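Local coordinates for protein 7,8-dihydro-6-hydroxymethylpterin pyrophosphokinase-dihydropteroate synthase (Plasmodium falciparum, PDB 6JWV) that probably makes 7,8-dihydropteroate by pyrophosphorylating 6-hydroxymethyl-7,8-dihydropterin with ATP and then condensing the product with 4-aminobenzoate, at residues 477-482 / 496-501. The protein carries 1 engineered substitution. Residues are numbered along the deposited sequence; the frame is centred on the assembly and turned at random.
Sequences PIISID and DLVDIL. With XTZ (4-{[(2-amino-4-oxo-3,4,7,8-tetrahydropteridin-6-yl)methyl]amino}-N-(1,3-thiazol-2-yl)benzenesulfonamide), chain C.
Ser-480 pairs with Ile-500, and Ile-481 with Leu-501, in parallel register between neighbouring strands of the TIM barrel of the pterin-binding domain; helix 486-494 makes the crossover of this beta-alpha-beta unit. Among backbone bonds, Ile-479 O accepts from two consecutive amides, Asp-499 N at 2.7 Å and Ile-500 N at 3.0 Å, while Ile-481 N donates to Ile-500 O at 2.9 Å. The side chain of Asp-499 extends this ladder one step toward the strand start: its OD2 takes Ile-479 N at 2.8 Å, nearly straight (170°) but on the anti side and 21° out of the carboxylate plane, and also accepts from a water that donates to Pro-477 O as well. With chi1 at -48°, CG lies beside the backbone N of Asp-499, which helps turn the carboxylate toward strand 478-482. Apolar contacts fall in two groups. Val-498 CG1 lies 3.8 Å from Ile-479 CG2 and 3.7 Å from Ile-481 CG2, on the side covered by helices 448-464 and 486-494; on the Ser-480 face, Ile-478 CG2 reaches Ile-500 CD1 at 3.6 Å. Ser-480 OG is hydrogen-bonded to Asp-430 OD1 of adjoining strand 428-432. At the strand's C-terminal end, Asp-482 OD2 accepts from N8 of the bound pterin-sulfa adduct at 2.7 Å.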
loop_
_atom_site.group_PDB
_atom_site.type_symbol
_atom_site.label_atom_id
_atom_site.label_comp_id
_atom_site.label_asym_id
_atom_site.label_seq_id
_atom_site.Cartn_x
_atom_site.Cartn_y
_atom_site.Cartn_z
ATOM N N PRO A 477 -9.838 1.016 28.736
ATOM C CA PRO A 477 -9.248 0.064 27.822
ATOM C C PRO A 477 -9.907 -1.304 27.975
ATOM O O PRO A 477 -10.435 -1.650 29.045
ATOM C CB PRO A 477 -7.785 0.008 28.260
ATOM C CG PRO A 477 -7.845 0.313 29.722
ATOM C CD PRO A 477 -8.938 1.337 29.862
ATOM N N ILE A 478 -9.897 -2.037 26.871
ATOM C CA ILE A 478 -10.206 -3.436 26.861
ATOM C C ILE A 478 -9.015 -4.178 27.506
ATOM O O ILE A 478 -7.841 -3.824 27.271
ATOM C CB ILE A 478 -10.521 -3.865 25.415
ATOM C CG1 ILE A 478 -11.825 -3.168 24.971
ATOM C CG2 ILE A 478 -10.590 -5.388 25.272
ATOM C CD1 ILE A 478 -11.919 -2.891 23.485
ATOM N N ILE A 479 -9.329 -5.159 28.352
ATOM C CA ILE A 479 -8.305 -5.925 29.060
ATOM C C ILE A 479 -8.249 -7.341 28.501
ATOM O O ILE A 479 -9.220 -8.119 28.567
ATOM C CB ILE A 479 -8.517 -5.967 30.608
ATOM C CG1 ILE A 479 -8.616 -4.563 31.221
ATOM C CG2 ILE A 479 -7.419 -6.763 31.298
ATOM C CD1 ILE A 479 -7.379 -3.694 31.047
ATOM N N SER A 480 -7.086 -7.659 27.961
ATOM C CA SER A 480 -6.808 -8.988 27.475
ATOM C C SER A 480 -5.809 -9.684 28.408
ATOM O O SER A 480 -4.787 -9.106 28.767
ATOM C CB SER A 480 -6.279 -8.868 26.051
ATOM O OG SER A 480 -5.277 -9.821 25.800
ATOM N N ILE A 481 -6.101 -10.919 28.805
ATOM C CA ILE A 481 -5.118 -11.735 29.563
ATOM C C ILE A 481 -4.448 -12.852 28.739
ATOM O O ILE A 481 -5.108 -13.736 28.219
ATOM C CB ILE A 481 -5.685 -12.266 30.911
ATOM C CG1 ILE A 481 -4.573 -12.968 31.716
ATOM C CG2 ILE A 481 -6.931 -13.122 30.682
ATOM C CD1 ILE A 481 -4.920 -13.312 33.140
ATOM N N ASP A 482 -3.126 -12.780 28.637
ATOM C CA ASP A 482 -2.290 -13.763 27.953
ATOM C C ASP A 482 -2.071 -14.938 28.908
ATOM O O ASP A 482 -1.218 -14.905 29.772
ATOM C CB ASP A 482 -0.968 -13.102 27.572
ATOM C CG ASP A 482 -0.084 -13.962 26.691
ATOM O OD1 ASP A 482 -0.139 -15.211 26.728
ATOM O OD2 ASP A 482 0.731 -13.376 25.958
ATOM N N ASP A 496 -14.519 -10.147 37.236
ATOM C CA ASP A 496 -14.681 -9.114 36.202
ATOM C C ASP A 496 -13.415 -8.265 35.968
ATOM O O ASP A 496 -13.481 -7.039 35.880
ATOM C CB ASP A 496 -15.935 -8.259 36.462
ATOM C CG ASP A 496 -17.190 -9.114 36.748
ATOM O OD1 ASP A 496 -17.250 -9.778 37.810
ATOM O OD2 ASP A 496 -18.132 -9.132 35.924
ATOM N N LEU A 497 -12.268 -8.933 35.856
ATOM C CA LEU A 497 -10.986 -8.260 35.669
ATOM C C LEU A 497 -10.526 -8.193 34.223
ATOM O O LEU A 497 -9.625 -7.421 33.905
ATOM C CB LEU A 497 -9.896 -8.942 36.501
ATOM C CG LEU A 497 -10.187 -9.230 37.975
ATOM C CD1 LEU A 497 -9.067 -10.068 38.578
ATOM C CD2 LEU A 497 -10.407 -7.934 38.740
ATOM N N VAL A 498 -11.102 -9.031 33.358
ATOM C CA VAL A 498 -10.653 -9.133 31.963
ATOM C C VAL A 498 -11.811 -9.145 30.972
ATOM O O VAL A 498 -12.948 -9.436 31.350
ATOM C CB VAL A 498 -9.731 -10.353 31.722
ATOM C CG1 VAL A 498 -8.451 -10.248 32.548
ATOM C CG2 VAL A 498 -10.465 -11.666 31.961
ATOM N N ASP A 499 -11.514 -8.813 29.717
ATOM C CA ASP A 499 -12.488 -8.931 28.626
ATOM C C ASP A 499 -12.145 -10.033 27.604
ATOM O O ASP A 499 -13.049 -10.687 27.088
ATOM C CB ASP A 499 -12.659 -7.592 27.911
ATOM C CG ASP A 499 -12.877 -6.431 28.876
ATOM O OD1 ASP A 499 -13.863 -6.466 29.632
ATOM O OD2 ASP A 499 -12.060 -5.479 28.875
ATOM N N ILE A 500 -10.857 -10.247 27.333
ATOM C CA ILE A 500 -10.419 -11.147 26.266
ATOM C C ILE A 500 -9.455 -12.190 26.806
ATOM O O ILE A 500 -8.621 -11.875 27.656
ATOM C CB ILE A 500 -9.732 -10.365 25.107
ATOM C CG1 ILE A 500 -10.724 -9.404 24.436
ATOM C CG2 ILE A 500 -9.123 -11.309 24.067
ATOM C CD1 ILE A 500 -10.128 -8.483 23.394
ATOM N N LEU A 501 -9.567 -13.418 26.294
ATOM C CA LEU A 501 -8.567 -14.446 26.487
ATOM C C LEU A 501 -7.590 -14.466 25.325
ATOM O O LEU A 501 -7.994 -14.726 24.201
ATOM C CB LEU A 501 -9.245 -15.815 26.591
ATOM C CG LEU A 501 -8.382 -17.083 26.632
ATOM C CD1 LEU A 501 -7.509 -17.089 27.874
ATOM C CD2 LEU A 501 -9.276 -18.305 26.588
HETATM O O3 XTZ C . 2.813 -12.995 18.907
HETATM C C16 XTZ C . 2.110 -13.128 19.930
HETATM N N2 XTZ C . 0.776 -13.213 19.831
HETATM C C3 XTZ C . 2.720 -13.203 21.284
HETATM N N4 XTZ C . 4.058 -13.143 21.508
HETATM C C4 XTZ C . 4.542 -13.219 22.785
HETATM C C15 XTZ C . 3.642 -13.371 23.991
HETATM N N8 XTZ C . 2.223 -13.430 23.667
HETATM C C2 XTZ C . 1.762 -13.350 22.418
HETATM N N3 XTZ C . 0.426 -13.411 22.163
HETATM C C1 XTZ C . -0.036 -13.350 20.893
HETATM N N1 XTZ C . -1.361 -13.421 20.660
HETATM C C5 XTZ C . 6.023 -13.151 23.071
HETATM N N5 XTZ C . 6.700 -14.395 22.698
HETATM C C6 XTZ C . 7.830 -14.424 21.921
HETATM C C14 XTZ C . 8.834 -13.474 22.158
HETATM C C13 XTZ C . 9.979 -13.479 21.382
HETATM C C9 XTZ C . 10.165 -14.414 20.359
HETATM C C8 XTZ C . 9.170 -15.383 20.117
HETATM C C7 XTZ C . 8.007 -15.387 20.900
HETATM S S1 XTZ C . 11.538 -14.350 19.518
HETATM O O1 XTZ C . 11.670 -13.180 18.726
HETATM O O2 XTZ C . 11.572 -15.459 18.599
HETATM N N6 XTZ C . 12.785 -14.375 20.559
HETATM C C10 XTZ C . 13.288 -13.319 21.284
HETATM S S2 XTZ C . 14.875 -13.299 21.982
HETATM C C12 XTZ C . 14.659 -11.716 22.667
HETATM C C11 XTZ C . 13.367 -11.297 22.324
HETATM N N7 XTZ C . 12.617 -12.171 21.568
HETATM O O HOH W 1 -12.721 -3.005 30.208
#